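Local structure of 6-phosphofructokinase isozyme 2 (Escherichia coli, 3N1C) at residues A[181-186]-A[220-225]; A[237-242]-A[274-279]; A[193-198]-A[209-214]. The protein catalyses the magnesium-dependent, ATP-driven phosphorylation of fructose 6-phosphate to fructose 1,6-bisphosphate, the first committing step of glycolysis, and works as a homodimer. All coordinates share one frame; numbering follows the deposited sequence.

How the contacts relate
Contact 1 is the buried one, contact 2 is partly buried, and contact 3 lies at the surface, its centre about 21 Å from that of the chain. Strand 221-224 ties them together. Contact 1 pairs it with 181-186 by backbone hydrogen bonds. The helix of 209-214 in contact 3 packs on Val-221, with Val-213 CG2 3.6 Å from Val-221 CG2. The strand of contact 2 lies in the same antiparallel sheet as 221-224, and its helix sends Met-275 CE to 3.5 Å from Val-222 CG2. Contact 3 is nested in the loop that contact 1 closes. The chemistry changes accordingly: strand pairing in contact 1, apolar packing without hydrogen bonds in contact 2, and a salt bridge beside apolar contacts in contact 3.

Contact 1. Residues A[181-186]-A[220-225]; sequences IELVKP and RVVVSL
Val-184 and Val-221 bridge two neighbouring strands of like direction, their CA atoms 5.2 Å apart. The chain between them runs through helices 188-195 and 204-214, which makes this a beta-alpha-beta crossover of the ribokinase fold. The bonding pattern is the evidence for parallel pairing. Val-184 N donates to Arg-220 O, while Val-184 O accepts from Val-222 N at 3.0 Å. Two residues on, Ser-224 N reaches Pro-186 O at 3.1 Å.

The side chains divide between two faces. On one, Leu-183 places CD2 3.8 Å from Val-222 CG2. Met-258 of helix 254-267 touches Val-222 and Lys-185. On the other, Val-221 uses both branches: CG2 meets Val-184 CG2 at 4.0 Å, and CG1 approaches Pro-186 CD, the two side chains crossing at about a right angle. Helix 204-214 backs this face.

At the start of the pairing, Arg-220 lies alongside Glu-182. Its CG sits beside the backbone N (chi1 -58°) and the chain is then extended, which carries NH1 to two oxygens. Arg-220 NH1 meets Glu-182 O at 2.9 Å, in the guanidinium plane; Glu-182 OE2, also 2.9 Å from Arg-220 NH1, is approached on its anti side and out of the carboxylate plane. Arg-162 forms a second salt bridge to OE2.

Lys-185, Pro-186 and Ser-224 belong to the ATP site shared between dimer partners. Bends in the outer Lys-185 chain (chi3 61°, chi4 57°) bring NZ 3.6 Å from Ser-224 OG.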
loop_
_atom_site.group_PDB
_atom_site.type_symbol
_atom_site.label_atom_id
_atom_site.label_comp_id
_atom_site.label_asym_id
_atom_site.label_seq_id
_atom_site.Cartn_x
_atom_site.Cartn_y
_atom_site.Cartn_z
ATOM N N ILE A 181 23.059 -4.568 33.796
ATOM C CA ILE A 181 21.628 -4.361 33.598
ATOM C C ILE A 181 20.909 -5.657 33.946
ATOM O O ILE A 181 21.267 -6.727 33.452
ATOM C CB ILE A 181 21.307 -3.929 32.159
ATOM C CG1 ILE A 181 22.202 -2.757 31.760
ATOM C CG2 ILE A 181 19.829 -3.546 32.021
ATOM C CD1 ILE A 181 22.042 -1.538 32.656
ATOM N N GLU A 182 19.912 -5.560 34.820
ATOM C CA GLU A 182 19.213 -6.737 35.321
ATOM C C GLU A 182 18.540 -7.528 34.203
ATOM O O GLU A 182 18.541 -8.758 34.213
ATOM C CB GLU A 182 18.173 -6.335 36.369
ATOM C CG GLU A 182 18.764 -5.835 37.679
ATOM C CD GLU A 182 19.171 -6.967 38.610
ATOM O OE1 GLU A 182 19.978 -6.720 39.534
ATOM O OE2 GLU A 182 18.680 -8.102 38.424
ATOM N N LEU A 183 17.962 -6.818 33.242
ATOM C CA LEU A 183 17.169 -7.453 32.196
ATOM C C LEU A 183 17.110 -6.523 30.998
ATOM O O LEU A 183 16.908 -5.320 31.157
ATOM C CB LEU A 183 15.745 -7.685 32.705
ATOM C CG LEU A 183 14.862 -8.836 32.204
ATOM C CD1 LEU A 183 13.397 -8.422 32.253
ATOM C CD2 LEU A 183 15.234 -9.312 30.816
ATOM N N VAL A 184 17.303 -7.068 29.802
ATOM C CA VAL A 184 16.964 -6.344 28.578
ATOM C C VAL A 184 16.137 -7.238 27.660
ATOM O O VAL A 184 16.227 -8.464 27.731
ATOM C CB VAL A 184 18.205 -5.823 27.838
ATOM C CG1 VAL A 184 18.951 -4.822 28.712
ATOM C CG2 VAL A 184 19.113 -6.972 27.428
ATOM N N LYS A 185 15.318 -6.623 26.810
ATOM C CA LYS A 185 14.409 -7.372 25.949
ATOM C C LYS A 185 14.477 -6.895 24.500
ATOM O O LYS A 185 13.544 -6.268 24.003
ATOM C CB LYS A 185 12.965 -7.273 26.470
ATOM C CG LYS A 185 11.987 -8.239 25.785
ATOM C CD LYS A 185 10.523 -7.821 25.970
ATOM C CE LYS A 185 10.242 -6.442 25.357
ATOM N NZ LYS A 185 10.589 -6.398 23.913
ATOM N N PRO A 186 15.579 -7.205 23.807
ATOM C CA PRO A 186 15.683 -6.805 22.399
ATOM C C PRO A 186 14.866 -7.724 21.504
ATOM O O PRO A 186 14.727 -8.909 21.815
ATOM C CB PRO A 186 17.172 -7.001 22.073
ATOM C CG PRO A 186 17.776 -7.738 23.250
ATOM C CD PRO A 186 16.692 -8.067 24.232
ATOM N N ARG A 220 20.433 -10.777 32.427
ATOM C CA ARG A 220 19.472 -11.581 31.687
ATOM C C ARG A 220 19.155 -10.920 30.362
ATOM O O ARG A 220 19.016 -9.700 30.292
ATOM C CB ARG A 220 18.178 -11.719 32.486
ATOM C CG ARG A 220 18.364 -12.333 33.850
ATOM C CD ARG A 220 17.167 -12.059 34.737
ATOM N NE ARG A 220 17.469 -12.404 36.118
ATOM C CZ ARG A 220 18.088 -11.592 36.967
ATOM N NH1 ARG A 220 18.460 -10.380 36.579
ATOM N NH2 ARG A 220 18.331 -11.993 38.207
ATOM N N VAL A 221 19.039 -11.729 29.314
ATOM C CA VAL A 221 18.598 -11.230 28.019
ATOM C C VAL A 221 17.411 -12.058 27.551
ATOM O O VAL A 221 17.522 -13.275 27.395
ATOM C CB VAL A 221 19.712 -11.328 26.962
ATOM C CG1 VAL A 221 19.183 -10.895 25.601
ATOM C CG2 VAL A 221 20.925 -10.493 27.370
ATOM N N VAL A 222 16.266 -11.410 27.354
ATOM C CA VAL A 222 15.100 -12.101 26.812
ATOM C C VAL A 222 14.808 -11.550 25.429
ATOM O O VAL A 222 14.438 -10.384 25.279
ATOM C CB VAL A 222 13.855 -11.947 27.709
ATOM C CG1 VAL A 222 12.642 -12.629 27.061
ATOM C CG2 VAL A 222 14.122 -12.533 29.086
ATOM N N VAL A 223 15.012 -12.378 24.412
ATOM C CA VAL A 223 14.804 -11.937 23.044
ATOM C C VAL A 223 13.348 -12.179 22.656
ATOM O O VAL A 223 12.880 -13.318 22.651
ATOM C CB VAL A 223 15.746 -12.660 22.061
ATOM C CG1 VAL A 223 15.700 -11.991 20.702
ATOM C CG2 VAL A 223 17.176 -12.667 22.600
ATOM N N SER A 224 12.624 -11.104 22.360
ATOM C CA SER A 224 11.252 -11.239 21.899
ATOM C C SER A 224 11.274 -11.680 20.443
ATOM O O SER A 224 11.992 -11.099 19.625
ATOM C CB SER A 224 10.508 -9.918 22.036
ATOM O OG SER A 224 11.225 -8.885 21.392
ATOM N N LEU A 225 10.486 -12.701 20.129
ATOM C CA LEU A 225 10.488 -13.306 18.800
ATOM C C LEU A 225 9.111 -13.217 18.148
ATOM O O LEU A 225 8.753 -14.049 17.318
ATOM C CB LEU A 225 10.913 -14.775 18.897
ATOM C CG LEU A 225 12.273 -15.078 19.528
ATOM C CD1 LEU A 225 12.422 -16.573 19.774
ATOM C CD2 LEU A 225 13.387 -14.551 18.634
#

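Contact 2. Residues A[237-242]-A[274-279]; sequences NCIQVV and EMVRFG
Val-276 is the first residue of the helical segment to reach the strand, and it does so with both methyls. CG2 lies 4.0 Å from CG2 of Ile-239, and CG1 comes to 3.6 Å from CG2 of Val-241. The side chains lie alongside and run oppositely; by touching both, Val-276 is seated between two alternate strand residues. With chi1 at -177°, Ile-239 sets CG2 between its N and carbonyl carbon, and this branch is the one that meets Val-276.

Arg-277 follows, its aliphatic part lying across Val-241, with CG 3.9 Å from Val-241 CG2. Strand 238-241 is, within the chain, an outer strand of the three-stranded antiparallel sheet of this ribokinase-family fold, and helix 272-288 packs against one side of it: the local axes approach to 8.4 Å and run nearly parallel, at 19°. Beyond CG the Arg-277 chain stays extended, taking NE to 4.5 Å from Ile-239 CD1, while NH1 forms a salt bridge with Glu-273.

Phe-278 belongs to a different interface, where its ring meets Tyr-304 edge-to-face and Lys-265 in a cation-pi contact. Its N bonds to Glu-274 O at 3.0 Å, and Gly-279 N likewise to Met-275 O, continuing the helix toward the ATP-site residue Val-280, which also touches Val-241.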
loop_
_atom_site.group_PDB
_atom_site.type_symbol
_atom_site.label_atom_id
_atom_site.label_comp_id
_atom_site.label_asym_id
_atom_site.label_seq_id
_atom_site.Cartn_x
_atom_site.Cartn_y
_atom_site.Cartn_z
ATOM N N ASN A 237 21.298 -20.714 32.546
ATOM C CA ASN A 237 20.320 -21.444 31.749
ATOM C C ASN A 237 19.825 -20.708 30.509
ATOM O O ASN A 237 20.036 -19.506 30.339
ATOM C CB ASN A 237 19.114 -21.818 32.614
ATOM C CG ASN A 237 19.478 -22.748 33.750
ATOM O OD1 ASN A 237 19.430 -22.364 34.920
ATOM N ND2 ASN A 237 19.849 -23.978 33.413
ATOM N N CYS A 238 19.148 -21.458 29.650
ATOM C CA CYS A 238 18.497 -20.909 28.473
ATOM C C CYS A 238 17.141 -21.574 28.351
ATOM O O CYS A 238 17.013 -22.781 28.580
ATOM C CB CYS A 238 19.326 -21.192 27.221
ATOM S SG CYS A 238 18.449 -20.903 25.666
ATOM N N ILE A 239 16.126 -20.784 28.023
ATOM C CA ILE A 239 14.810 -21.340 27.730
ATOM C C ILE A 239 14.099 -20.565 26.628
ATOM O O ILE A 239 14.114 -19.328 26.606
ATOM C CB ILE A 239 13.900 -21.393 28.971
ATOM C CG1 ILE A 239 12.567 -22.055 28.613
ATOM C CG2 ILE A 239 13.661 -20.005 29.517
ATOM C CD1 ILE A 239 11.590 -22.152 29.769
ATOM N N GLN A 240 13.482 -21.299 25.710
ATOM C CA GLN A 240 12.613 -20.689 24.714
ATOM C C GLN A 240 11.182 -21.134 24.949
ATOM O O GLN A 240 10.910 -22.323 25.150
ATOM C CB GLN A 240 13.046 -21.037 23.286
ATOM C CG GLN A 240 12.198 -20.323 22.227
ATOM C CD GLN A 240 12.647 -20.595 20.802
ATOM O OE1 GLN A 240 13.744 -21.102 20.570
ATOM N NE2 GLN A 240 11.796 -20.249 19.837
ATOM N N VAL A 241 10.271 -20.170 24.919
ATOM C CA VAL A 241 8.865 -20.420 25.182
ATOM C C VAL A 241 8.037 -19.906 24.017
ATOM O O VAL A 241 8.185 -18.753 23.609
ATOM C CB VAL A 241 8.400 -19.676 26.451
ATOM C CG1 VAL A 241 6.931 -19.963 26.726
ATOM C CG2 VAL A 241 9.271 -20.055 27.646
ATOM N N VAL A 242 7.183 -20.770 23.480
ATOM C CA VAL A 242 6.229 -20.393 22.438
ATOM C C VAL A 242 4.845 -20.326 23.076
ATOM O O VAL A 242 4.483 -21.196 23.870
ATOM C CB VAL A 242 6.242 -21.405 21.268
ATOM C CG1 VAL A 242 5.726 -22.766 21.723
ATOM C CG2 VAL A 242 5.439 -20.890 20.075
ATOM N N GLU A 274 10.270 -19.454 34.873
ATOM C CA GLU A 274 9.053 -18.772 35.300
ATOM C C GLU A 274 8.960 -17.376 34.690
ATOM O O GLU A 274 7.899 -16.959 34.240
ATOM C CB GLU A 274 9.008 -18.666 36.830
ATOM C CG GLU A 274 8.752 -19.991 37.532
ATOM C CD GLU A 274 9.106 -19.955 39.011
ATOM O OE1 GLU A 274 9.638 -18.921 39.475
ATOM O OE2 GLU A 274 8.854 -20.966 39.707
ATOM N N MET A 275 10.074 -16.653 34.692
ATOM C CA MET A 275 10.092 -15.283 34.186
ATOM C C MET A 275 9.761 -15.196 32.695
ATOM O O MET A 275 8.958 -14.370 32.271
ATOM C CB MET A 275 11.448 -14.632 34.466
ATOM C CG MET A 275 11.522 -13.182 34.033
ATOM S SD MET A 275 13.191 -12.509 34.133
ATOM C CE MET A 275 13.863 -13.082 32.578
ATOM N N VAL A 276 10.383 -16.050 31.895
ATOM C CA VAL A 276 10.121 -16.050 30.459
ATOM C C VAL A 276 8.714 -16.549 30.112
ATOM O O VAL A 276 8.040 -15.972 29.259
ATOM C CB VAL A 276 11.186 -16.845 29.702
ATOM C CG1 VAL A 276 10.869 -16.887 28.207
ATOM C CG2 VAL A 276 12.554 -16.220 29.947
ATOM N N ARG A 277 8.265 -17.606 30.779
ATOM C CA ARG A 277 6.903 -18.102 30.575
ATOM C C ARG A 277 5.855 -17.039 30.897
ATOM O O ARG A 277 4.880 -16.878 30.166
ATOM C CB ARG A 277 6.642 -19.342 31.432
ATOM C CG ARG A 277 7.279 -20.610 30.907
ATOM C CD ARG A 277 7.057 -21.761 31.875
ATOM N NE ARG A 277 7.457 -23.037 31.296
ATOM C CZ ARG A 277 7.580 -24.162 31.992
ATOM N NH1 ARG A 277 7.939 -25.285 31.387
ATOM N NH2 ARG A 277 7.346 -24.162 33.294
ATOM N N PHE A 278 6.050 -16.319 32.001
ATOM C CA PHE A 278 5.082 -15.310 32.422
ATOM C C PHE A 278 5.114 -14.109 31.476
ATOM O O PHE A 278 4.089 -13.481 31.219
ATOM C CB PHE A 278 5.347 -14.874 33.864
ATOM C CG PHE A 278 4.169 -14.212 34.528
ATOM C CD1 PHE A 278 2.974 -14.889 34.687
ATOM C CD2 PHE A 278 4.266 -12.918 35.014
ATOM C CE1 PHE A 278 1.889 -14.285 35.309
ATOM C CE2 PHE A 278 3.191 -12.311 35.633
ATOM C CZ PHE A 278 1.998 -12.993 35.781
ATOM N N GLY A 279 6.297 -13.792 30.966
ATOM C CA GLY A 279 6.438 -12.727 29.990
ATOM C C GLY A 279 5.719 -13.072 28.696
ATOM O O GLY A 279 5.021 -12.236 28.118
#

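Contact 3. Residues A[193-198]-A[209-214]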
loop_
_atom_site.group_PDB
_atom_site.type_symbol
_atom_site.label_atom_id
_atom_site.label_comp_id
_atom_site.label_asym_id
_atom_site.label_seq_id
_atom_site.Cartn_x
_atom_site.Cartn_y
_atom_site.Cartn_z
ATOM N N ALA A 193 21.900 -5.830 15.856
ATOM C CA ALA A 193 22.662 -4.586 15.869
ATOM C C ALA A 193 23.591 -4.541 17.077
ATOM O O ALA A 193 24.741 -4.119 16.970
ATOM C CB ALA A 193 21.728 -3.384 15.858
ATOM N N LEU A 194 23.089 -4.995 18.222
ATOM C CA LEU A 194 23.869 -4.983 19.454
ATOM C C LEU A 194 25.194 -5.732 19.328
ATOM O O LEU A 194 26.211 -5.303 19.875
ATOM C CB LEU A 194 23.052 -5.557 20.615
ATOM C CG LEU A 194 21.968 -4.654 21.203
ATOM C CD1 LEU A 194 21.136 -5.418 22.222
ATOM C CD2 LEU A 194 22.605 -3.426 21.834
ATOM N N VAL A 195 25.181 -6.855 18.617
ATOM C CA VAL A 195 26.384 -7.672 18.478
ATOM C C VAL A 195 27.065 -7.450 17.122
ATOM O O VAL A 195 28.100 -8.046 16.822
ATOM C CB VAL A 195 26.082 -9.169 18.698
ATOM C CG1 VAL A 195 27.371 -9.971 18.716
ATOM C CG2 VAL A 195 25.328 -9.367 20.007
ATOM N N ASN A 196 26.470 -6.587 16.308
ATOM C CA ASN A 196 27.080 -6.175 15.046
ATOM C C ASN A 196 27.320 -7.325 14.068
ATOM O O ASN A 196 28.396 -7.441 13.479
ATOM C CB ASN A 196 28.390 -5.429 15.311
ATOM C CG ASN A 196 28.852 -4.619 14.118
ATOM O OD1 ASN A 196 28.051 -4.235 13.263
ATOM N ND2 ASN A 196 30.151 -4.347 14.054
ATOM N N ARG A 197 26.315 -8.177 13.901
ATOM C CA ARG A 197 26.368 -9.220 12.885
ATOM C C ARG A 197 24.970 -9.734 12.588
ATOM O O ARG A 197 24.073 -9.639 13.427
ATOM C CB ARG A 197 27.287 -10.370 13.308
ATOM C CG ARG A 197 26.694 -11.314 14.342
ATOM C CD ARG A 197 27.595 -12.521 14.561
ATOM N NE ARG A 197 26.984 -13.517 15.441
ATOM C CZ ARG A 197 27.132 -13.537 16.762
ATOM N NH1 ARG A 197 27.871 -12.613 17.360
ATOM N NH2 ARG A 197 26.540 -14.480 17.486
ATOM N N GLU A 198 24.786 -10.265 11.386
ATOM C CA GLU A 198 23.493 -10.799 10.985
ATOM C C GLU A 198 23.275 -12.155 11.632
ATOM O O GLU A 198 24.146 -13.024 11.595
ATOM C CB GLU A 198 23.395 -10.912 9.463
ATOM C CG GLU A 198 23.297 -9.575 8.754
ATOM C CD GLU A 198 22.181 -8.706 9.306
ATOM O OE1 GLU A 198 21.095 -9.247 9.600
ATOM O OE2 GLU A 198 22.389 -7.481 9.443
ATOM N N ALA A 209 22.567 -13.480 22.406
ATOM C CA ALA A 209 22.055 -13.173 23.728
ATOM C C ALA A 209 23.059 -13.621 24.790
ATOM O O ALA A 209 23.351 -12.877 25.722
ATOM C CB ALA A 209 20.706 -13.837 23.943
ATOM N N GLN A 210 23.604 -14.826 24.631
ATOM C CA GLN A 210 24.567 -15.362 25.593
ATOM C C GLN A 210 25.844 -14.527 25.669
ATOM O O GLN A 210 26.438 -14.391 26.738
ATOM C CB GLN A 210 24.920 -16.816 25.273
ATOM C CG GLN A 210 25.609 -17.536 26.425
ATOM C CD GLN A 210 24.690 -17.697 27.624
ATOM O OE1 GLN A 210 23.612 -18.285 27.515
ATOM N NE2 GLN A 210 25.111 -17.171 28.774
ATOM N N GLU A 211 26.266 -13.976 24.535
ATOM C CA GLU A 211 27.442 -13.112 24.494
ATOM C C GLU A 211 27.268 -11.883 25.376
ATOM O O GLU A 211 28.187 -11.493 26.107
ATOM C CB GLU A 211 27.729 -12.656 23.065
ATOM C CG GLU A 211 28.303 -13.729 22.165
ATOM C CD GLU A 211 28.488 -13.240 20.741
ATOM O OE1 GLU A 211 28.242 -14.033 19.807
ATOM O OE2 GLU A 211 28.869 -12.061 20.563
ATOM N N ILE A 212 26.096 -11.266 25.285
ATOM C CA ILE A 212 25.797 -10.071 26.067
ATOM C C ILE A 212 25.808 -10.401 27.556
ATOM O O ILE A 212 26.374 -9.659 28.359
ATOM C CB ILE A 212 24.436 -9.464 25.674
ATOM C CG1 ILE A 212 24.511 -8.879 24.262
ATOM C CG2 ILE A 212 24.019 -8.381 26.672
ATOM C CD1 ILE A 212 23.186 -8.312 23.765
ATOM N N VAL A 213 25.188 -11.518 27.921
ATOM C CA VAL A 213 25.200 -11.972 29.311
ATOM C C VAL A 213 26.625 -12.293 29.783
ATOM O O VAL A 213 27.074 -11.796 30.819
ATOM C CB VAL A 213 24.289 -13.208 29.514
ATOM C CG1 VAL A 213 24.597 -13.883 30.840
ATOM C CG2 VAL A 213 22.809 -12.808 29.439
ATOM N N ASN A 214 27.335 -13.115 29.015
ATOM C CA ASN A 214 28.702 -13.507 29.366
ATOM C C ASN A 214 29.636 -12.310 29.585
ATOM O O ASN A 214 30.539 -12.363 30.419
ATOM C CB ASN A 214 29.289 -14.438 28.296
ATOM C CG ASN A 214 28.664 -15.828 28.315
ATOM O OD1 ASN A 214 28.955 -16.663 27.455
ATOM N ND2 ASN A 214 27.807 -16.081 29.296
#
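Arg-197 grips Glu-211 end-on, with NH1 and NH2 both directed at a single oxygen: each nitrogen stands 2.9 Å from Glu-211 OE1. Both bonds arrive on the syn side of that oxygen, tilted out of the carboxylate plane, although the guanidinium and carboxylate planes are only 19° apart. A weak bond of 3.4 Å from Arg-197 NH1 to Glu-211 OE2 completes the salt bridge. The second oxygen also lies against an apolar neighbour, Val-195 CG1, 3.2 Å from Glu-211 OE2.

Next to the charged pair, Leu-194 CD1 meets Ile-212 CD1 at 3.9 Å, the leucine lying across the isoleucine. Leu-172 and Leu-176 of helix 169-178 extend this packing around Leu-194.

What positions the arginine is the end of helix 188-195. Asn-196, with positive phi (61°), forms a Schellman motif, its N bonded to Ala-193 O at 3.1 Å, and Ser-192 OG bonds to Arg-197 O. From there CG of Arg-197 stands between its own N and carbonyl carbon (chi1 76°), and the extended chain crosses to helix 204-214.

With two short but bent bonds on OE1 and one weak bond on OE2, the carboxylate is held unevenly, and its negative charge is probably drawn toward OE1.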